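Local structure of exoribonuclease II, mitochondrial (6F3H) at residues F622-K627 with N690-T695; N626-V631 with H709-R714. The protein degrades mitochondrial RNA in the 3' to 5' direction as the exoribonuclease component of the mtEXO degradosome, binding magnesium. The protein carries 1 engineered substitution. One frame throughout, in Å; residues are numbered along the deposited sequence.

Overall arrangement
Both contacts lie within the RNB domain, start from the same piece of chain and have centres 10 Å apart. Contact 1 sets the C-terminal end of helix 603-625 against the extended loop 690-695; contact 2 sets the chain just after that helix against helix 703-716. They share Asn626 and Lys627 and meet at Phe623, whose ring packs on Gly630 and the Pro629 carbonyl while its own carbonyl probably takes a hydrogen bond from the Ile628 amide. Neither belongs to the magnesium site of Asp401 and Asp410. Contact 1 does reach bound RNA, through Tyr693, whereas the nearest atom of contact 2 stays about 10 Å from the nucleic acid.

Contact 1: F622-K627 with N690-T695; sequences FFQENK and NTAYLT. With nucleotides of chain C.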
loop_
_atom_site.group_PDB
_atom_site.type_symbol
_atom_site.label_atom_id
_atom_site.label_comp_id
_atom_site.label_asym_id
_atom_site.label_seq_id
_atom_site.Cartn_x
_atom_site.Cartn_y
_atom_site.Cartn_z
ATOM N N PHE A 622 6.361 -14.344 -20.914
ATOM C CA PHE A 622 6.511 -15.773 -20.707
ATOM C C PHE A 622 5.231 -16.386 -20.154
ATOM O O PHE A 622 4.737 -17.392 -20.675
ATOM C CB PHE A 622 7.690 -15.972 -19.770
ATOM C CG PHE A 622 8.122 -17.383 -19.591
ATOM C CD1 PHE A 622 8.900 -18.011 -20.546
ATOM C CD2 PHE A 622 7.856 -18.049 -18.408
ATOM C CE1 PHE A 622 9.354 -19.303 -20.345
ATOM C CE2 PHE A 622 8.297 -19.338 -18.202
ATOM C CZ PHE A 622 9.050 -19.966 -19.167
ATOM N N PHE A 623 4.649 -15.759 -19.131
ATOM C CA PHE A 623 3.448 -16.311 -18.516
ATOM C C PHE A 623 2.293 -16.330 -19.502
ATOM O O PHE A 623 1.469 -17.254 -19.498
ATOM C CB PHE A 623 3.081 -15.503 -17.274
ATOM C CG PHE A 623 3.641 -16.060 -16.012
ATOM C CD1 PHE A 623 4.997 -16.140 -15.827
ATOM C CD2 PHE A 623 2.815 -16.488 -15.004
ATOM C CE1 PHE A 623 5.521 -16.655 -14.667
ATOM C CE2 PHE A 623 3.339 -17.001 -13.830
ATOM C CZ PHE A 623 4.697 -17.081 -13.663
ATOM N N GLN A 624 2.210 -15.310 -20.344
ATOM C CA GLN A 624 1.117 -15.232 -21.294
ATOM C C GLN A 624 1.266 -16.279 -22.394
ATOM O O GLN A 624 0.312 -17.002 -22.712
ATOM C CB GLN A 624 1.080 -13.836 -21.885
ATOM C CG GLN A 624 0.644 -12.774 -20.914
ATOM C CD GLN A 624 0.782 -11.388 -21.509
ATOM O OE1 GLN A 624 -0.188 -10.825 -22.021
ATOM N NE2 GLN A 624 1.993 -10.834 -21.466
ATOM N N GLU A 625 2.466 -16.366 -22.990
ATOM C CA GLU A 625 2.690 -17.298 -24.091
ATOM C C GLU A 625 2.452 -18.719 -23.636
ATOM O O GLU A 625 1.816 -19.504 -24.346
ATOM C CB GLU A 625 4.107 -17.154 -24.650
ATOM N N ASN A 626 2.890 -19.050 -22.432
ATOM C CA ASN A 626 2.679 -20.374 -21.872
ATOM C C ASN A 626 1.364 -20.527 -21.126
ATOM O O ASN A 626 1.166 -21.568 -20.480
ATOM C CB ASN A 626 3.829 -20.724 -20.950
ATOM C CG ASN A 626 5.054 -21.084 -21.712
ATOM O OD1 ASN A 626 5.239 -22.236 -22.099
ATOM N ND2 ASN A 626 5.851 -20.080 -22.041
ATOM N N LYS A 627 0.478 -19.524 -21.187
ATOM C CA LYS A 627 -0.847 -19.596 -20.570
ATOM C C LYS A 627 -0.724 -19.965 -19.092
ATOM O O LYS A 627 -1.296 -20.952 -18.620
ATOM C CB LYS A 627 -1.753 -20.579 -21.324
ATOM N N ASN A 690 4.356 0.011 -22.662
ATOM C CA ASN A 690 3.046 -0.212 -23.245
ATOM C C ASN A 690 2.697 -1.675 -23.137
ATOM O O ASN A 690 1.999 -2.219 -23.988
ATOM C CB ASN A 690 3.021 0.212 -24.705
ATOM C CG ASN A 690 4.200 -0.324 -25.466
ATOM O OD1 ASN A 690 5.334 0.102 -25.258
ATOM N ND2 ASN A 690 3.948 -1.300 -26.329
ATOM N N THR A 691 3.245 -2.347 -22.145
ATOM C CA THR A 691 3.109 -3.785 -22.108
ATOM C C THR A 691 2.871 -4.257 -20.678
ATOM O O THR A 691 3.058 -3.514 -19.705
ATOM C CB THR A 691 4.322 -4.449 -22.762
ATOM O OG1 THR A 691 3.998 -5.815 -23.037
ATOM C CG2 THR A 691 5.593 -4.344 -21.892
ATOM N N ALA A 692 2.427 -5.510 -20.571
ATOM C CA ALA A 692 2.220 -6.152 -19.285
ATOM C C ALA A 692 3.509 -6.168 -18.457
ATOM O O ALA A 692 4.610 -6.005 -18.977
ATOM C CB ALA A 692 1.717 -7.580 -19.488
ATOM N N TYR A 693 3.353 -6.367 -17.144
ATOM C CA TYR A 693 4.457 -6.304 -16.183
ATOM C C TYR A 693 4.160 -7.272 -15.054
ATOM O O TYR A 693 3.120 -7.147 -14.407
ATOM C CB TYR A 693 4.608 -4.887 -15.644
ATOM C CG TYR A 693 5.835 -4.625 -14.813
ATOM C CD1 TYR A 693 7.055 -4.368 -15.422
ATOM C CD2 TYR A 693 5.765 -4.543 -13.427
ATOM C CE1 TYR A 693 8.184 -4.098 -14.679
ATOM C CE2 TYR A 693 6.890 -4.262 -12.671
ATOM C CZ TYR A 693 8.100 -4.040 -13.306
ATOM O OH TYR A 693 9.236 -3.760 -12.575
ATOM N N LEU A 694 5.048 -8.228 -14.812
ATOM C CA LEU A 694 4.807 -9.272 -13.824
ATOM C C LEU A 694 6.039 -9.391 -12.948
ATOM O O LEU A 694 7.110 -9.747 -13.440
ATOM C CB LEU A 694 4.493 -10.600 -14.514
ATOM C CG LEU A 694 4.163 -11.807 -13.635
ATOM C CD1 LEU A 694 2.899 -12.458 -14.126
ATOM C CD2 LEU A 694 5.279 -12.837 -13.627
ATOM N N THR A 695 5.894 -9.105 -11.657
ATOM C CA THR A 695 7.049 -8.909 -10.792
ATOM C C THR A 695 7.499 -10.243 -10.221
ATOM O O THR A 695 6.714 -10.950 -9.591
ATOM C CB THR A 695 6.744 -7.926 -9.657
ATOM O OG1 THR A 695 5.733 -8.471 -8.807
ATOM C CG2 THR A 695 6.279 -6.600 -10.204
ATOM P P U C 4 9.231 -1.528 -9.735
ATOM O OP1 U C 4 9.025 -2.911 -10.208
ATOM O OP2 U C 4 8.526 -1.044 -8.535
ATOM O "O5'" U C 4 10.763 -1.416 -9.428
ATOM C "C5'" U C 4 11.684 -1.544 -10.480
ATOM C "C4'" U C 4 13.047 -1.339 -9.942
ATOM O "O4'" U C 4 13.225 0.065 -9.631
ATOM C "C3'" U C 4 13.295 -2.025 -8.623
ATOM O "O3'" U C 4 13.523 -3.412 -8.738
ATOM C "C2'" U C 4 14.454 -1.221 -8.062
ATOM O "O2'" U C 4 15.669 -1.574 -8.704
ATOM C "C1'" U C 4 14.066 0.193 -8.503
ATOM N N1 U C 4 13.337 0.909 -7.432
ATOM C C2 U C 4 14.119 1.618 -6.546
ATOM O O2 U C 4 15.330 1.684 -6.639
ATOM N N3 U C 4 13.439 2.264 -5.555
ATOM C C4 U C 4 12.077 2.256 -5.368
ATOM O O4 U C 4 11.621 2.898 -4.416
ATOM C C5 U C 4 11.324 1.488 -6.322
ATOM C C6 U C 4 11.963 0.855 -7.299
#
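Leu694 lays its forked end across one face of the Phe623 ring, the two side chains crossing at about a right angle. CD2 of Leu694 makes the CH-pi contact, 4.1 Å from the centroid of the Phe623 ring and 16° off the ring normal, displaced toward the rim on the CD1-CE1 side. The other branch, Leu694 CD1, comes 4.1 Å from Phe623 CG, so both methyls use the same face. With CG anti to the backbone N (chi1 -178°), Leu694 carries its two methyls over to the ring. This part is buried, with Leu712 of helix 703-716 and Tyr632 packed around Phe623.

Behind the ring the helix ends in a turn whose geometry fits a Schellman motif. Lys627, with positive phi, is the C-prime residue; its N bonds to Gln624 O and Ile628 N probably bonds to Phe623 O. Asn626 adds a side-chain bond, ND2 to Phe622 O at 3.2 Å with an N-H...O angle of 164°. That carbonyl oxygen also accepts from Asn626 N, and its two donors arrive from opposite faces of the carbonyl plane.

The solvent side is much looser. Gln624, exposed and extended beyond CG, meets 690-695 just once, NE2 lying 3.8 Å from Ala692 CB, and this nitrogen hydrogen-bonds to Ala620 O, one turn back in the same helix.

Residues 692-694 are extended, so that Ala692 and Leu694 point at the helix while Tyr693 points away from it. The OH of Tyr693 donates to OP1 of U4 of chain C at 2.5 Å, the phosphate oxygen sitting near the ring plane at the phenol edge, and Asn616 ND2 hydrogen-bonds to the same hydroxyl.

Contact 2: N626-V631 with H709-R714; sequences NKIPGV and HLQLHR
The amide of Gln711 comes over one face of the puckered Pro629 ring, at about a right angle to its mean plane, rather than against its rim. The middle of the glutamine chain lies by the Pro629 carbonyl, with Gln711 CG 3.5 Å from Pro629 O. Elsewhere the proline ring touches Gln725 and Leu728 of helix 725-761, and Gln711 also meets Phe623, Cys722 and Phe723.

Ile628 supplies the other half of the contact. Its CG2 branch, the one anti to the backbone N, is directed at the helix and rests 4.0 Å from Gln711 CB, the two side chains sliding past each other in opposite directions. Gln711 bends at chi2 (-68°), which folds its amide back from Ile628 and over toward the proline.

The arrangement is plain packing inside the RNB domain: the linker that follows helix 603-625 and leads into strand 632-634 runs past helix 703-716, Gln711 facing it. Leu712, on the same helix, packs instead on Phe622 and Phe623.

The Ile628 half is thus apolar, whereas on the Pro629 side ring carbons and a backbone carbonyl face the polar end of Gln711, which makes that half mixed in character; a clear polar link between linker and helix is made nearby, where Val631 N hydrogen-bonds to Asn708 OD1.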
loop_
_atom_site.group_PDB
_atom_site.type_symbol
_atom_site.label_atom_id
_atom_site.label_comp_id
_atom_site.label_asym_id
_atom_site.label_seq_id
_atom_site.Cartn_x
_atom_site.Cartn_y
_atom_site.Cartn_z
ATOM N N ASN A 626 2.890 -19.050 -22.432
ATOM C CA ASN A 626 2.679 -20.374 -21.872
ATOM C C ASN A 626 1.364 -20.527 -21.126
ATOM O O ASN A 626 1.166 -21.568 -20.480
ATOM C CB ASN A 626 3.829 -20.724 -20.950
ATOM C CG ASN A 626 5.054 -21.084 -21.712
ATOM O OD1 ASN A 626 5.239 -22.236 -22.099
ATOM N ND2 ASN A 626 5.851 -20.080 -22.041
ATOM N N LYS A 627 0.478 -19.524 -21.187
ATOM C CA LYS A 627 -0.847 -19.596 -20.570
ATOM C C LYS A 627 -0.724 -19.965 -19.092
ATOM O O LYS A 627 -1.296 -20.952 -18.620
ATOM C CB LYS A 627 -1.753 -20.579 -21.324
ATOM N N ILE A 628 0.068 -19.184 -18.371
ATOM C CA ILE A 628 0.296 -19.373 -16.938
ATOM C C ILE A 628 -0.459 -18.298 -16.165
ATOM O O ILE A 628 -0.417 -17.116 -16.546
ATOM C CB ILE A 628 1.791 -19.359 -16.556
ATOM C CG1 ILE A 628 2.606 -20.209 -17.519
ATOM C CG2 ILE A 628 2.002 -19.916 -15.132
ATOM C CD1 ILE A 628 4.079 -20.272 -17.163
ATOM N N PRO A 629 -1.199 -18.675 -15.126
ATOM C CA PRO A 629 -1.791 -17.687 -14.224
ATOM C C PRO A 629 -0.720 -16.992 -13.402
ATOM O O PRO A 629 0.059 -17.640 -12.693
ATOM C CB PRO A 629 -2.702 -18.541 -13.331
ATOM C CG PRO A 629 -2.925 -19.793 -14.091
ATOM C CD PRO A 629 -1.680 -20.036 -14.851
ATOM N N GLY A 630 -0.722 -15.661 -13.461
ATOM C CA GLY A 630 0.235 -14.875 -12.714
ATOM C C GLY A 630 -0.401 -13.610 -12.173
ATOM O O GLY A 630 -1.447 -13.166 -12.642
ATOM N N VAL A 631 0.291 -13.012 -11.209
ATOM C CA VAL A 631 -0.106 -11.753 -10.599
ATOM C C VAL A 631 0.642 -10.631 -11.295
ATOM O O VAL A 631 1.842 -10.454 -11.085
ATOM C CB VAL A 631 0.212 -11.738 -9.108
ATOM C CG1 VAL A 631 -0.342 -10.479 -8.498
ATOM C CG2 VAL A 631 -0.317 -12.993 -8.459
ATOM N N HIS A 709 6.635 -17.383 -8.496
ATOM C CA HIS A 709 7.706 -18.375 -8.411
ATOM C C HIS A 709 7.171 -19.793 -8.278
ATOM O O HIS A 709 7.688 -20.711 -8.930
ATOM C CB HIS A 709 8.625 -18.079 -7.238
ATOM C CG HIS A 709 9.693 -17.088 -7.560
ATOM N ND1 HIS A 709 9.526 -16.108 -8.514
ATOM C CD2 HIS A 709 10.929 -16.904 -7.039
ATOM C CE1 HIS A 709 10.617 -15.367 -8.575
ATOM N NE2 HIS A 709 11.484 -15.830 -7.690
ATOM N N LEU A 710 6.157 -20.000 -7.430
ATOM C CA LEU A 710 5.600 -21.339 -7.285
ATOM C C LEU A 710 4.994 -21.810 -8.585
ATOM O O LEU A 710 5.039 -23.003 -8.899
ATOM C CB LEU A 710 4.544 -21.364 -6.203
ATOM C CG LEU A 710 5.026 -20.929 -4.823
ATOM C CD1 LEU A 710 3.914 -20.150 -4.099
ATOM C CD2 LEU A 710 5.486 -22.100 -3.978
ATOM N N GLN A 711 4.443 -20.890 -9.363
ATOM C CA GLN A 711 3.966 -21.299 -10.668
ATOM C C GLN A 711 5.125 -21.735 -11.537
ATOM O O GLN A 711 4.992 -22.676 -12.329
ATOM C CB GLN A 711 3.201 -20.152 -11.326
ATOM C CG GLN A 711 1.916 -19.776 -10.602
ATOM C CD GLN A 711 0.851 -20.861 -10.686
ATOM O OE1 GLN A 711 -0.066 -20.766 -11.494
ATOM N NE2 GLN A 711 0.991 -21.915 -9.873
ATOM N N LEU A 712 6.278 -21.095 -11.369
ATOM C CA LEU A 712 7.431 -21.468 -12.165
ATOM C C LEU A 712 7.951 -22.834 -11.760
ATOM O O LEU A 712 8.116 -23.713 -12.610
ATOM C CB LEU A 712 8.511 -20.402 -12.041
ATOM C CG LEU A 712 8.138 -19.188 -12.883
ATOM C CD1 LEU A 712 9.185 -18.109 -12.826
ATOM C CD2 LEU A 712 7.918 -19.625 -14.297
ATOM N N HIS A 713 8.138 -23.061 -10.462
ATOM C CA HIS A 713 8.574 -24.375 -10.021
ATOM C C HIS A 713 7.712 -25.466 -10.620
ATOM O O HIS A 713 8.219 -26.456 -11.151
ATOM C CB HIS A 713 8.504 -24.466 -8.514
ATOM C CG HIS A 713 9.705 -23.917 -7.846
ATOM N ND1 HIS A 713 10.510 -24.679 -7.030
ATOM C CD2 HIS A 713 10.250 -22.680 -7.874
ATOM C CE1 HIS A 713 11.501 -23.934 -6.578
ATOM N NE2 HIS A 713 11.366 -22.718 -7.074
ATOM N N ARG A 714 6.400 -25.286 -10.576
ATOM C CA ARG A 714 5.527 -26.312 -11.117
ATOM C C ARG A 714 5.767 -26.486 -12.598
ATOM O O ARG A 714 5.956 -27.602 -13.087
ATOM C CB ARG A 714 4.070 -25.942 -10.859
ATOM C CG ARG A 714 3.716 -25.993 -9.412
ATOM C CD ARG A 714 4.093 -27.358 -8.891
ATOM N NE ARG A 714 3.441 -27.639 -7.629
ATOM C CZ ARG A 714 2.172 -28.012 -7.536
ATOM N NH1 ARG A 714 1.635 -28.256 -6.352
ATOM N NH2 ARG A 714 1.437 -28.133 -8.632
#